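Long-range contacts in CutA1 (Shewanella, PDB 3AHP), which probably contributes to tolerance of divalent metal ions, as a notably stable trimer of the CutA1 family from a psychrotrophic bacterium: residues E5-F10 and F86-I91; T12-D17 and H79-P84; E28-A33 and K103-S108. One frame throughout, in Å; residues are numbered along the deposited sequence.

Contact 1. Residues E5-F10 and F86-I91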
ATOM      1  N   GLU B   5     -12.710  10.995   5.759  1.00 46.87           N
ATOM      2  CA  GLU B   5     -13.952  10.661   5.039  1.00 45.26           C
ATOM      3  C   GLU B   5     -13.838   9.249   4.513  1.00 42.54           C
ATOM      4  O   GLU B   5     -14.827   8.515   4.425  1.00 42.72           O
ATOM      5  CB  GLU B   5     -14.163  11.564   3.810  1.00 47.15           C
ATOM      6  CG  GLU B   5     -14.310  13.050   4.065  1.00 53.61           C
ATOM      7  CD  GLU B   5     -15.483  13.354   4.962  1.00 62.01           C
ATOM      8  OE1 GLU B   5     -15.678  12.606   5.945  1.00 63.63           O
ATOM      9  OE2 GLU B   5     -16.191  14.349   4.703  1.00 64.38           O
ATOM     10  N   GLN B   6     -12.641   8.929   4.035  1.00 38.64           N
ATOM     11  CA  GLN B   6     -12.438   7.750   3.230  1.00 34.77           C
ATOM     12  C   GLN B   6     -11.250   6.940   3.701  1.00 32.60           C
ATOM     13  O   GLN B   6     -10.302   7.498   4.270  1.00 32.15           O
ATOM     14  CB  GLN B   6     -12.275   8.138   1.774  1.00 35.23           C
ATOM     15  CG  GLN B   6     -13.527   8.746   1.188  1.00 35.32           C
ATOM     16  CD  GLN B   6     -13.227   9.841   0.211  1.00 33.97           C
ATOM     17  OE1 GLN B   6     -12.319  10.644   0.420  1.00 34.24           O
ATOM     18  NE2 GLN B   6     -13.960   9.860  -0.890  1.00 35.33           N
ATOM     19  N   LEU B   7     -11.329   5.621   3.501  1.00 28.66           N
ATOM     20  CA  LEU B   7     -10.252   4.721   3.880  1.00 24.84           C
ATOM     21  C   LEU B   7      -9.642   3.995   2.703  1.00 23.09           C
ATOM     22  O   LEU B   7     -10.303   3.718   1.718  1.00 21.72           O
ATOM     23  CB  LEU B   7     -10.725   3.696   4.900  1.00 25.12           C
ATOM     24  CG  LEU B   7     -11.423   4.203   6.156  1.00 24.22           C
ATOM     25  CD1 LEU B   7     -12.270   3.092   6.751  1.00 14.35           C
ATOM     26  CD2 LEU B   7     -10.417   4.763   7.163  1.00 22.42           C
ATOM     27  N   LEU B   8      -8.369   3.650   2.851  1.00 23.23           N
ATOM     28  CA  LEU B   8      -7.759   2.558   2.110  1.00 21.98           C
ATOM     29  C   LEU B   8      -7.591   1.337   3.009  1.00 20.28           C
ATOM     30  O   LEU B   8      -6.931   1.399   4.033  1.00 19.95           O
ATOM     31  CB  LEU B   8      -6.406   3.013   1.568  1.00 23.42           C
ATOM     32  CG  LEU B   8      -5.648   2.107   0.604  1.00 22.80           C
ATOM     33  CD1 LEU B   8      -6.504   1.799  -0.585  1.00 21.67           C
ATOM     34  CD2 LEU B   8      -4.313   2.749   0.202  1.00 22.44           C
ATOM     35  N   ILE B   9      -8.223   0.236   2.621  1.00 20.64           N
ATOM     36  CA  ILE B   9      -8.172  -1.015   3.379  1.00 19.68           C
ATOM     37  C   ILE B   9      -7.277  -2.030   2.689  1.00 19.22           C
ATOM     38  O   ILE B   9      -7.369  -2.224   1.472  1.00 17.14           O
ATOM     39  CB  ILE B   9      -9.568  -1.631   3.535  1.00 19.31           C
ATOM     40  CG1 ILE B   9     -10.434  -0.727   4.408  1.00 21.15           C
ATOM     41  CG2 ILE B   9      -9.471  -3.047   4.132  1.00 19.14           C
ATOM     42  CD1 ILE B   9     -11.849  -1.249   4.619  1.00 25.70           C
ATOM     43  N   PHE B  10      -6.398  -2.657   3.465  1.00 19.16           N
ATOM     44  CA  PHE B  10      -5.567  -3.743   2.943  1.00 19.65           C
ATOM     45  C   PHE B  10      -6.049  -5.039   3.535  1.00 19.83           C
ATOM     46  O   PHE B  10      -6.310  -5.125   4.734  1.00 20.81           O
ATOM     47  CB  PHE B  10      -4.087  -3.557   3.302  1.00 19.30           C
ATOM     48  CG  PHE B  10      -3.460  -2.358   2.687  1.00 17.85           C
ATOM     49  CD1 PHE B  10      -3.542  -1.118   3.311  1.00 20.57           C
ATOM     50  CD2 PHE B  10      -2.791  -2.457   1.481  1.00 15.69           C
ATOM     51  CE1 PHE B  10      -2.970   0.020   2.716  1.00 19.87           C
ATOM     52  CE2 PHE B  10      -2.211  -1.344   0.897  1.00 14.07           C
ATOM     53  CZ  PHE B  10      -2.313  -0.097   1.509  1.00 13.91           C
ATOM     54  N   PHE B  86      -6.735  -7.664   7.903  1.00 17.25           N
ATOM     55  CA  PHE B  86      -7.692  -6.650   7.500  1.00 17.22           C
ATOM     56  C   PHE B  86      -7.382  -5.362   8.219  1.00 18.69           C
ATOM     57  O   PHE B  86      -7.697  -5.223   9.399  1.00 18.27           O
ATOM     58  CB  PHE B  86      -9.108  -7.106   7.834  1.00 17.30           C
ATOM     59  CG  PHE B  86     -10.184  -6.304   7.181  1.00 14.69           C
ATOM     60  CD1 PHE B  86     -10.617  -6.616   5.882  1.00 14.71           C
ATOM     61  CD2 PHE B  86     -10.828  -5.286   7.887  1.00 12.26           C
ATOM     62  CE1 PHE B  86     -11.692  -5.905   5.282  1.00 16.62           C
ATOM     63  CE2 PHE B  86     -11.912  -4.586   7.324  1.00 16.80           C
ATOM     64  CZ  PHE B  86     -12.356  -4.901   6.011  1.00 16.27           C
ATOM     65  N   ILE B  87      -6.704  -4.444   7.527  1.00 20.29           N
ATOM     66  CA  ILE B  87      -6.355  -3.178   8.126  1.00 20.47           C
ATOM     67  C   ILE B  87      -6.727  -1.981   7.257  1.00 22.27           C
ATOM     68  O   ILE B  87      -6.740  -2.050   6.018  1.00 22.70           O
ATOM     69  CB  ILE B  87      -4.876  -3.097   8.535  1.00 21.50           C
ATOM     70  CG1 ILE B  87      -3.997  -2.790   7.328  1.00 22.20           C
ATOM     71  CG2 ILE B  87      -4.421  -4.367   9.244  1.00 20.31           C
ATOM     72  CD1 ILE B  87      -3.118  -3.942   6.922  1.00 30.52           C
ATOM     73  N   ALA B  88      -7.035  -0.883   7.935  1.00 22.71           N
ATOM     74  CA  ALA B  88      -7.369   0.361   7.287  1.00 23.84           C
ATOM     75  C   ALA B  88      -6.267   1.378   7.520  1.00 23.61           C
ATOM     76  O   ALA B  88      -5.807   1.543   8.647  1.00 22.07           O
ATOM     77  CB  ALA B  88      -8.706   0.896   7.832  1.00 24.01           C
ATOM     78  N   THR B  89      -5.935   2.121   6.463  1.00 23.71           N
ATOM     79  CA  THR B  89      -5.155   3.349   6.566  1.00 24.67           C
ATOM     80  C   THR B  89      -5.950   4.548   6.036  1.00 25.02           C
ATOM     81  O   THR B  89      -6.830   4.385   5.195  1.00 26.31           O
ATOM     82  CB  THR B  89      -3.839   3.218   5.796  1.00 25.17           C
ATOM     83  OG1 THR B  89      -4.097   3.301   4.392  1.00 25.19           O
ATOM     84  CG2 THR B  89      -3.181   1.867   6.099  1.00 25.32           C
ATOM     85  N   PRO B  90      -5.659   5.763   6.530  1.00 25.03           N
ATOM     86  CA  PRO B  90      -6.483   6.917   6.172  1.00 24.62           C
ATOM     87  C   PRO B  90      -6.094   7.511   4.820  1.00 25.79           C
ATOM     88  O   PRO B  90      -4.902   7.650   4.521  1.00 24.46           O
ATOM     89  CB  PRO B  90      -6.162   7.911   7.279  1.00 25.65           C
ATOM     90  CG  PRO B  90      -4.728   7.610   7.607  1.00 24.79           C
ATOM     91  CD  PRO B  90      -4.582   6.123   7.468  1.00 24.36           C
ATOM     92  N   ILE B  91      -7.090   7.799   3.988  1.00 26.22           N
ATOM     93  CA  ILE B  91      -6.876   8.633   2.818  1.00 26.48           C
ATOM     94  C   ILE B  91      -7.034  10.087   3.231  1.00 26.87           C
ATOM     95  O   ILE B  91      -8.096  10.478   3.695  1.00 27.12           O
ATOM     96  CB  ILE B  91      -7.896   8.333   1.719  1.00 26.27           C
ATOM     97  CG1 ILE B  91      -7.590   6.994   1.048  1.00 26.11           C
ATOM     98  CG2 ILE B  91      -7.889   9.451   0.690  1.00 28.19           C
ATOM     99  CD1 ILE B  91      -8.692   6.497   0.125  1.00 22.03           C
TER
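Ile-9 reaches over the ring of Phe-86 where strand 6-10 runs antiparallel to strand 86-91, two neighbours in the ferredoxin-like sheet of the CutA1 fold. CG2 of Ile-9 lies anti to the backbone N. That places the methyl over the Phe-86 ring, 4.0 Å from the centroid and 18° off the normal, in a CH-pi contact. Ala-88, the non-hydrogen-bonded partner of Ile-9, sends its CB to the same face of the sheet, 4.2 Å from Ile-9 CG1. Helix 68-78 covers this side, with Tyr-68 on Ile-9 and Val-75 on Phe-86. An alanine in place of Ile-9 removes CG1, CG2 and CD1, which would probably open a gap between the ring of Phe-86 and Tyr-68.

On the other face lie Leu-8, Phe-10, Ile-87, Thr-89 and Ile-91. Ile-87 CD1 packs 3.8 Å from Phe-10 CB, Thr-89 CG2 lies 3.9 Å from Phe-10 CE1, and Ile-91 CD1 comes to 3.6 Å from Leu-7 O. The outer side of strand 86-91 is taken up by the second subunit, whose strand pairs with Ile-87 and Ala-88, so the sheet continues across the interface. With chi1 at 75°, Thr-89 OG1 stands between its own backbone N and carbonyl carbon and adds a weak 3.4 Å bond to Leu-8 O, which already accepts a nearly straight bond from Thr-89 N at 2.7 Å.

Contact 2. Residues T12-D17 and H79-P84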
ATOM      1  N   THR B  12      -6.278  -9.683   2.425  1.00 23.71           N
ATOM      2  CA  THR B  12      -5.530 -10.775   1.837  1.00 23.85           C
ATOM      3  C   THR B  12      -6.480 -11.948   1.744  1.00 23.43           C
ATOM      4  O   THR B  12      -7.327 -12.095   2.597  1.00 24.62           O
ATOM      5  CB  THR B  12      -4.343 -11.130   2.755  1.00 24.47           C
ATOM      6  OG1 THR B  12      -3.105 -10.969   2.048  1.00 23.11           O
ATOM      7  CG2 THR B  12      -4.484 -12.526   3.303  1.00 24.94           C
ATOM      8  N   CYS B  13      -6.430 -12.703   0.655  1.00 24.63           N
ATOM      9  CA  CYS B  13      -7.210 -13.928   0.541  1.00 25.95           C
ATOM     10  C   CYS B  13      -6.312 -15.094   0.192  1.00 26.29           C
ATOM     11  O   CYS B  13      -5.288 -14.894  -0.443  1.00 27.28           O
ATOM     12  CB  CYS B  13      -8.286 -13.772  -0.527  1.00 27.61           C
ATOM     13  SG  CYS B  13      -9.682 -12.755  -0.028  1.00 30.63           S
ATOM     14  N   PRO B  14      -6.714 -16.328   0.564  1.00 28.07           N
ATOM     15  CA  PRO B  14      -5.867 -17.510   0.348  1.00 28.95           C
ATOM     16  C   PRO B  14      -5.674 -17.860  -1.115  1.00 30.41           C
ATOM     17  O   PRO B  14      -4.695 -18.506  -1.453  1.00 33.16           O
ATOM     18  CB  PRO B  14      -6.631 -18.622   1.055  1.00 27.31           C
ATOM     19  CG  PRO B  14      -7.398 -17.922   2.105  1.00 26.58           C
ATOM     20  CD  PRO B  14      -7.852 -16.652   1.438  1.00 28.06           C
ATOM     21  N   ASP B  15      -6.572 -17.407  -1.978  1.00 31.42           N
ATOM     22  CA  ASP B  15      -6.326 -17.466  -3.411  1.00 33.00           C
ATOM     23  C   ASP B  15      -7.197 -16.459  -4.150  1.00 32.33           C
ATOM     24  O   ASP B  15      -8.031 -15.793  -3.532  1.00 32.95           O
ATOM     25  CB  ASP B  15      -6.611 -18.867  -3.937  1.00 33.34           C
ATOM     26  CG  ASP B  15      -8.061 -19.236  -3.798  1.00 36.54           C
ATOM     27  OD1 ASP B  15      -8.901 -18.630  -4.505  1.00 40.59           O
ATOM     28  OD2 ASP B  15      -8.364 -20.105  -2.954  1.00 41.43           O
ATOM     29  N   ALA B  16      -7.046 -16.413  -5.473  1.00 31.07           N
ATOM     30  CA  ALA B  16      -7.629 -15.354  -6.291  1.00 31.31           C
ATOM     31  C   ALA B  16      -9.129 -15.515  -6.486  1.00 31.32           C
ATOM     32  O   ALA B  16      -9.833 -14.521  -6.646  1.00 31.24           O
ATOM     33  CB  ALA B  16      -6.925 -15.251  -7.649  1.00 31.05           C
ATOM     34  N   ASP B  17      -9.608 -16.759  -6.529  1.00 31.04           N
ATOM     35  CA  ASP B  17     -11.038 -17.015  -6.668  1.00 32.07           C
ATOM     36  C   ASP B  17     -11.833 -16.436  -5.498  1.00 30.59           C
ATOM     37  O   ASP B  17     -12.901 -15.837  -5.670  1.00 27.98           O
ATOM     38  CB  ASP B  17     -11.308 -18.512  -6.795  1.00 33.94           C
ATOM     39  CG  ASP B  17     -10.754 -19.088  -8.075  1.00 41.84           C
ATOM     40  OD1 ASP B  17     -10.867 -18.420  -9.126  1.00 48.04           O
ATOM     41  OD2 ASP B  17     -10.145 -20.172  -8.021  1.00 48.45           O
ATOM     42  N   HIS B  79     -14.451 -14.544   4.351  1.00 22.24           N
ATOM     43  CA  HIS B  79     -13.111 -15.088   4.428  1.00 23.23           C
ATOM     44  C   HIS B  79     -13.108 -16.430   5.160  1.00 24.31           C
ATOM     45  O   HIS B  79     -13.836 -16.608   6.140  1.00 23.24           O
ATOM     46  CB  HIS B  79     -12.209 -14.094   5.157  1.00 23.39           C
ATOM     47  CG  HIS B  79     -10.747 -14.325   4.937  1.00 27.01           C
ATOM     48  ND1 HIS B  79      -9.989 -13.542   4.092  1.00 26.57           N
ATOM     49  CD2 HIS B  79      -9.898 -15.235   5.470  1.00 24.31           C
ATOM     50  CE1 HIS B  79      -8.735 -13.950   4.127  1.00 20.36           C
ATOM     51  NE2 HIS B  79      -8.653 -14.973   4.955  1.00 24.17           N
ATOM     52  N   PRO B  80     -12.239 -17.358   4.723  1.00 25.02           N
ATOM     53  CA  PRO B  80     -12.276 -18.686   5.335  1.00 24.52           C
ATOM     54  C   PRO B  80     -11.599 -18.759   6.695  1.00 26.04           C
ATOM     55  O   PRO B  80     -11.940 -19.645   7.476  1.00 26.69           O
ATOM     56  CB  PRO B  80     -11.558 -19.597   4.329  1.00 23.71           C
ATOM     57  CG  PRO B  80     -10.990 -18.730   3.284  1.00 25.28           C
ATOM     58  CD  PRO B  80     -11.608 -17.355   3.392  1.00 25.55           C
ATOM     59  N   TYR B  81     -10.653 -17.854   6.976  1.00 25.96           N
ATOM     60  CA  TYR B  81      -9.979 -17.828   8.276  1.00 25.37           C
ATOM     61  C   TYR B  81     -10.758 -17.013   9.319  1.00 25.46           C
ATOM     62  O   TYR B  81     -11.349 -15.992   8.998  1.00 25.76           O
ATOM     63  CB  TYR B  81      -8.585 -17.234   8.187  1.00 25.21           C
ATOM     64  CG  TYR B  81      -7.659 -17.796   7.148  1.00 27.61           C
ATOM     65  CD1 TYR B  81      -6.642 -16.998   6.632  1.00 26.99           C
ATOM     66  CD2 TYR B  81      -7.718 -19.130   6.758  1.00 31.27           C
ATOM     67  CE1 TYR B  81      -5.766 -17.469   5.702  1.00 30.80           C
ATOM     68  CE2 TYR B  81      -6.812 -19.636   5.825  1.00 33.58           C
ATOM     69  CZ  TYR B  81      -5.832 -18.789   5.305  1.00 38.15           C
ATOM     70  OH  TYR B  81      -4.932 -19.218   4.345  1.00 41.91           O
ATOM     71  N   GLU B  82     -10.682 -17.437  10.578  1.00 24.86           N
ATOM     72  CA  GLU B  82     -11.359 -16.764  11.671  1.00 24.87           C
ATOM     73  C   GLU B  82     -10.871 -15.334  11.805  1.00 24.77           C
ATOM     74  O   GLU B  82     -11.632 -14.458  12.180  1.00 25.30           O
ATOM     75  CB  GLU B  82     -11.094 -17.492  12.984  1.00 24.86           C
ATOM     76  CG  GLU B  82     -12.184 -18.426  13.422  1.00 30.40           C
ATOM     77  CD  GLU B  82     -11.827 -19.174  14.709  1.00 37.59           C
ATOM     78  OE1 GLU B  82     -12.126 -20.386  14.791  1.00 35.03           O
ATOM     79  OE2 GLU B  82     -11.267 -18.548  15.638  1.00 33.12           O
ATOM     80  N   VAL B  83      -9.574 -15.133  11.580  1.00 25.03           N
ATOM     81  CA  VAL B  83      -8.907 -13.860  11.831  1.00 23.53           C
ATOM     82  C   VAL B  83      -8.114 -13.419  10.591  1.00 22.60           C
ATOM     83  O   VAL B  83      -6.902 -13.526  10.563  1.00 21.62           O
ATOM     84  CB  VAL B  83      -7.958 -13.991  13.027  1.00 24.41           C
ATOM     85  CG1 VAL B  83      -7.302 -12.651  13.373  1.00 25.02           C
ATOM     86  CG2 VAL B  83      -8.682 -14.584  14.211  1.00 22.68           C
ATOM     87  N   PRO B  84      -8.815 -12.972   9.534  1.00 23.38           N
ATOM     88  CA  PRO B  84      -8.139 -12.535   8.312  1.00 22.70           C
ATOM     89  C   PRO B  84      -7.305 -11.278   8.541  1.00 22.32           C
ATOM     90  O   PRO B  84      -7.621 -10.471   9.414  1.00 23.05           O
ATOM     91  CB  PRO B  84      -9.302 -12.211   7.365  1.00 23.25           C
ATOM     92  CG  PRO B  84     -10.552 -12.658   8.068  1.00 22.36           C
ATOM     93  CD  PRO B  84     -10.249 -12.633   9.507  1.00 21.88           C
TER
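Cys-13 and His-79 face each other with their CA atoms 7.2 Å apart, and Pro-14 and Pro-80 with theirs at 8.2 Å, so the two backbones stay at side-chain distance and no clear hydrogen bond joins them. Pro-14 has the largest share of the contact. Its CB points toward the 79-84 loop, and the ring is met there by Pro-80 and Tyr-81: CG of Pro-14 lies 3.9 Å from CG of Pro-80 and 3.7 Å from CZ of Tyr-81. The side chains of Pro-14 and Tyr-81 run alongside one another, pointing opposite ways. With CG of Tyr-81 anti to its own carbonyl carbon (chi1 -52°), the ring reaches out from the loop, across to Pro-14, with OH of Tyr-81 3.6 Å from Pro-14 CG.

In the ferredoxin-like fold of CutA1, this is where the turn from the first strand into the first helix meets the loop that leads from helix 68-78 to the last strand. Asp-15 is the N-cap of helix 16-28; its OD1 accepts from Ile-18 N and, weakly, from Asp-17 N.

Deeper in, the imidazole of His-79 sits beside Thr-12, Cys-13 and Pro-14, with the carbonyl oxygen of Thr-12 at its edge, near the ring plane. Its modelled rotation is probably reversed, so the identity of the ring atoms facing that oxygen is doubtful. CB of Pro-84 lies over the centre of one face, 3.4 Å above the plane. Cys-13 SG approaches the ring obliquely, 5.0 Å from its centroid, and the cysteine side chain also packs against Ile-18, Ala-19 and Ile-22 of helix 16-28. The second subunit closes in nearby, its Gln-36 on Thr-12 and its Phe-95 on Pro-84.

Contact 3. Residues E28-A33 and K103-S108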
ATOM      1  N   GLU B  28     -20.815  -5.232  -5.921  1.00 29.96           N
ATOM      2  CA  GLU B  28     -22.262  -5.266  -6.094  1.00 30.64           C
ATOM      3  C   GLU B  28     -23.177  -4.858  -4.946  1.00 28.94           C
ATOM      4  O   GLU B  28     -24.269  -4.374  -5.183  1.00 30.81           O
ATOM      5  CB  GLU B  28     -22.803  -6.352  -7.043  1.00 30.80           C
ATOM      6  CG  GLU B  28     -22.611  -7.796  -6.672  1.00 39.34           C
ATOM      7  CD  GLU B  28     -23.453  -8.731  -7.564  1.00 52.11           C
ATOM      8  OE1 GLU B  28     -24.292  -8.221  -8.343  1.00 56.79           O
ATOM      9  OE2 GLU B  28     -23.286  -9.970  -7.494  1.00 54.06           O
ATOM     10  N   ALA B  29     -22.650  -4.843  -3.732  1.00 28.81           N
ATOM     11  CA  ALA B  29     -23.379  -4.285  -2.590  1.00 27.75           C
ATOM     12  C   ALA B  29     -23.200  -2.785  -2.540  1.00 27.50           C
ATOM     13  O   ALA B  29     -23.746  -2.114  -1.666  1.00 25.68           O
ATOM     14  CB  ALA B  29     -22.907  -4.921  -1.276  1.00 26.14           C
ATOM     15  N   LYS B  30     -22.365  -2.280  -3.444  1.00 29.84           N
ATOM     16  CA  LYS B  30     -21.962  -0.876  -3.447  1.00 30.54           C
ATOM     17  C   LYS B  30     -21.401  -0.436  -2.089  1.00 31.25           C
ATOM     18  O   LYS B  30     -21.660   0.681  -1.631  1.00 32.56           O
ATOM     19  CB  LYS B  30     -23.137   0.019  -3.840  1.00 31.66           C
ATOM     20  CG  LYS B  30     -23.701  -0.221  -5.249  1.00 36.10           C
ATOM     21  CD  LYS B  30     -24.915   0.695  -5.490  1.00 44.98           C
ATOM     22  CE  LYS B  30     -25.887   0.118  -6.512  1.00 46.90           C
ATOM     23  NZ  LYS B  30     -25.604   0.584  -7.898  1.00 46.43           N
ATOM     24  N   LEU B  31     -20.612  -1.299  -1.453  1.00 29.78           N
ATOM     25  CA  LEU B  31     -19.920  -0.914  -0.236  1.00 28.09           C
ATOM     26  C   LEU B  31     -18.544  -0.321  -0.528  1.00 27.56           C
ATOM     27  O   LEU B  31     -18.086   0.606   0.134  1.00 27.55           O
ATOM     28  CB  LEU B  31     -19.849  -2.094   0.718  1.00 27.14           C
ATOM     29  CG  LEU B  31     -21.244  -2.368   1.285  1.00 29.96           C
ATOM     30  CD1 LEU B  31     -21.373  -3.752   1.892  1.00 27.25           C
ATOM     31  CD2 LEU B  31     -21.658  -1.277   2.288  1.00 32.97           C
ATOM     32  N   ALA B  32     -17.939  -0.793  -1.601  1.00 27.62           N
ATOM     33  CA  ALA B  32     -16.681  -0.268  -2.047  1.00 28.29           C
ATOM     34  C   ALA B  32     -16.892   0.140  -3.486  1.00 29.17           C
ATOM     35  O   ALA B  32     -17.450  -0.631  -4.272  1.00 28.40           O
ATOM     36  CB  ALA B  32     -15.596  -1.342  -1.953  1.00 27.59           C
ATOM     37  N   ALA B  33     -16.423   1.341  -3.830  1.00 30.40           N
ATOM     38  CA  ALA B  33     -16.504   1.829  -5.201  1.00 30.79           C
ATOM     39  C   ALA B  33     -15.609   0.980  -6.064  1.00 30.89           C
ATOM     40  O   ALA B  33     -15.985   0.619  -7.185  1.00 32.90           O
ATOM     41  CB  ALA B  33     -16.095   3.292  -5.289  1.00 30.74           C
ATOM     42  N   LYS B 103     -17.493   8.750  -3.018  1.00 39.83           N
ATOM     43  CA  LYS B 103     -18.574   9.325  -2.211  1.00 41.92           C
ATOM     44  C   LYS B 103     -19.971   9.075  -2.810  1.00 42.57           C
ATOM     45  O   LYS B 103     -20.917   8.753  -2.090  1.00 43.28           O
ATOM     46  CB  LYS B 103     -18.301  10.820  -1.969  1.00 41.83           C
ATOM     47  CG  LYS B 103     -19.432  11.612  -1.350  1.00 44.39           C
ATOM     48  CD  LYS B 103     -19.272  11.774   0.139  1.00 50.44           C
ATOM     49  CE  LYS B 103     -20.171  12.889   0.666  1.00 55.43           C
ATOM     50  NZ  LYS B 103     -19.385  14.133   0.924  1.00 54.25           N
ATOM     51  N   ASP B 104     -20.068   9.123  -4.134  1.00 43.26           N
ATOM     52  CA  ASP B 104     -21.352   9.034  -4.821  1.00 44.80           C
ATOM     53  C   ASP B 104     -21.817   7.614  -5.068  1.00 46.40           C
ATOM     54  O   ASP B 104     -22.961   7.400  -5.444  1.00 47.46           O
ATOM     55  CB  ASP B 104     -21.287   9.748  -6.164  1.00 44.05           C
ATOM     56  CG  ASP B 104     -21.308  11.234  -6.020  1.00 43.25           C
ATOM     57  OD1 ASP B 104     -21.840  11.730  -4.996  1.00 37.39           O
ATOM     58  OD2 ASP B 104     -20.755  11.896  -6.920  1.00 44.69           O
ATOM     59  N   ASN B 105     -20.907   6.655  -4.964  1.00 47.74           N
ATOM     60  CA  ASN B 105     -21.223   5.273  -5.289  1.00 48.19           C
ATOM     61  C   ASN B 105     -21.749   4.501  -4.085  1.00 48.50           C
ATOM     62  O   ASN B 105     -22.265   3.388  -4.216  1.00 48.56           O
ATOM     63  CB  ASN B 105     -20.006   4.577  -5.880  1.00 47.76           C
ATOM     64  CG  ASN B 105     -20.386   3.421  -6.770  1.00 53.37           C
ATOM     65  OD1 ASN B 105     -20.720   2.333  -6.288  1.00 59.01           O
ATOM     66  ND2 ASN B 105     -20.352   3.647  -8.082  1.00 53.07           N
ATOM     67  N   SER B 106     -21.647   5.114  -2.916  1.00 48.95           N
ATOM     68  CA  SER B 106     -22.265   4.574  -1.730  1.00 51.45           C
ATOM     69  C   SER B 106     -23.647   5.195  -1.513  1.00 53.91           C
ATOM     70  O   SER B 106     -23.751   6.364  -1.145  1.00 54.75           O
ATOM     71  CB  SER B 106     -21.354   4.816  -0.530  1.00 50.78           C
ATOM     72  OG  SER B 106     -22.058   5.380   0.559  1.00 50.94           O
ATOM     73  N   PRO B 107     -24.721   4.413  -1.756  1.00 56.82           N
ATOM     74  CA  PRO B 107     -26.100   4.931  -1.662  1.00 57.81           C
ATOM     75  C   PRO B 107     -26.380   5.517  -0.285  1.00 58.83           C
ATOM     76  O   PRO B 107     -25.816   5.056   0.709  1.00 58.46           O
ATOM     77  CB  PRO B 107     -26.966   3.686  -1.889  1.00 57.52           C
ATOM     78  CG  PRO B 107     -26.071   2.715  -2.594  1.00 57.50           C
ATOM     79  CD  PRO B 107     -24.696   2.968  -2.049  1.00 56.38           C
ATOM     80  N   SER B 108     -27.228   6.541  -0.236  1.00 60.43           N
ATOM     81  CA  SER B 108     -27.274   7.436   0.923  1.00 61.65           C
ATOM     82  C   SER B 108     -28.507   7.192   1.795  1.00 61.93           C
ATOM     83  O   SER B 108     -29.599   7.672   1.491  1.00 61.64           O
ATOM     84  CB  SER B 108     -27.210   8.902   0.478  1.00 61.59           C
ATOM     85  OG  SER B 108     -26.147   9.564   1.128  1.00 59.26           O
ATOM     86  OXT SER B 108     -28.431   6.512   2.818  1.00 30.00           O
TER
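Lys-30 and Asn-105 cross at about a right angle, the aliphatic part of the lysine passing the asparagine near the C-terminal tail. CB of Lys-30 lies 3.5 Å from the backbone O of Asn-105, and CG comes to 4.1 Å from the amide oxygen OD1 of the same residue, so it is methylene groups, not the charge, that meet these two oxygens. Asn-105 has its CG anti to the backbone N (chi1 -155°), which swings the amide over to the lysine side. CB of Asn-105 meets CB of Ala-33 at 4.2 Å.

Pro-107 also crosses the lysine roughly at a right angle, two residues further along. Its CG touches Lys-30 CD at 3.7 Å and its CD touches Lys-30 CB at 3.8 Å, so the pyrrolidine ring lies against the methylenes. The backbone that presents the lysine this way is a Schellman motif: Lys-30 follows helix 16-28 with a positive phi of 53°. The contact thus joins the end of the first helix of the ferredoxin-like fold to the C-terminal tail.

Beyond CD the lysine leaves the tail and bends at chi4, and NZ donates to Asn-49 OD1 of the third subunit. Gln-46 of that subunit packs on both Lys-30 and Asn-105. On the tail itself, Ser-106 OG makes a weak hydrogen bond to Asp-67 OD1.

Contacts 1 and 2 share strand 6-13: contact 1 pairs its first part with the last strand, and contact 2 lies where it leads into the first helix, nested inside the loop that contact 1 closes. Their centres are 18 Å apart, on opposite sides of the chain's centre, and both touch the second subunit. Contact 3 borders contact 1, the centres about 15 Å apart, with Gln-6 NE2 packed 4.3 Å from Lys-103 N; both adjoin the third subunit. Contacts 2 and 3 do not meet, their nearest atoms being about 12 Å apart.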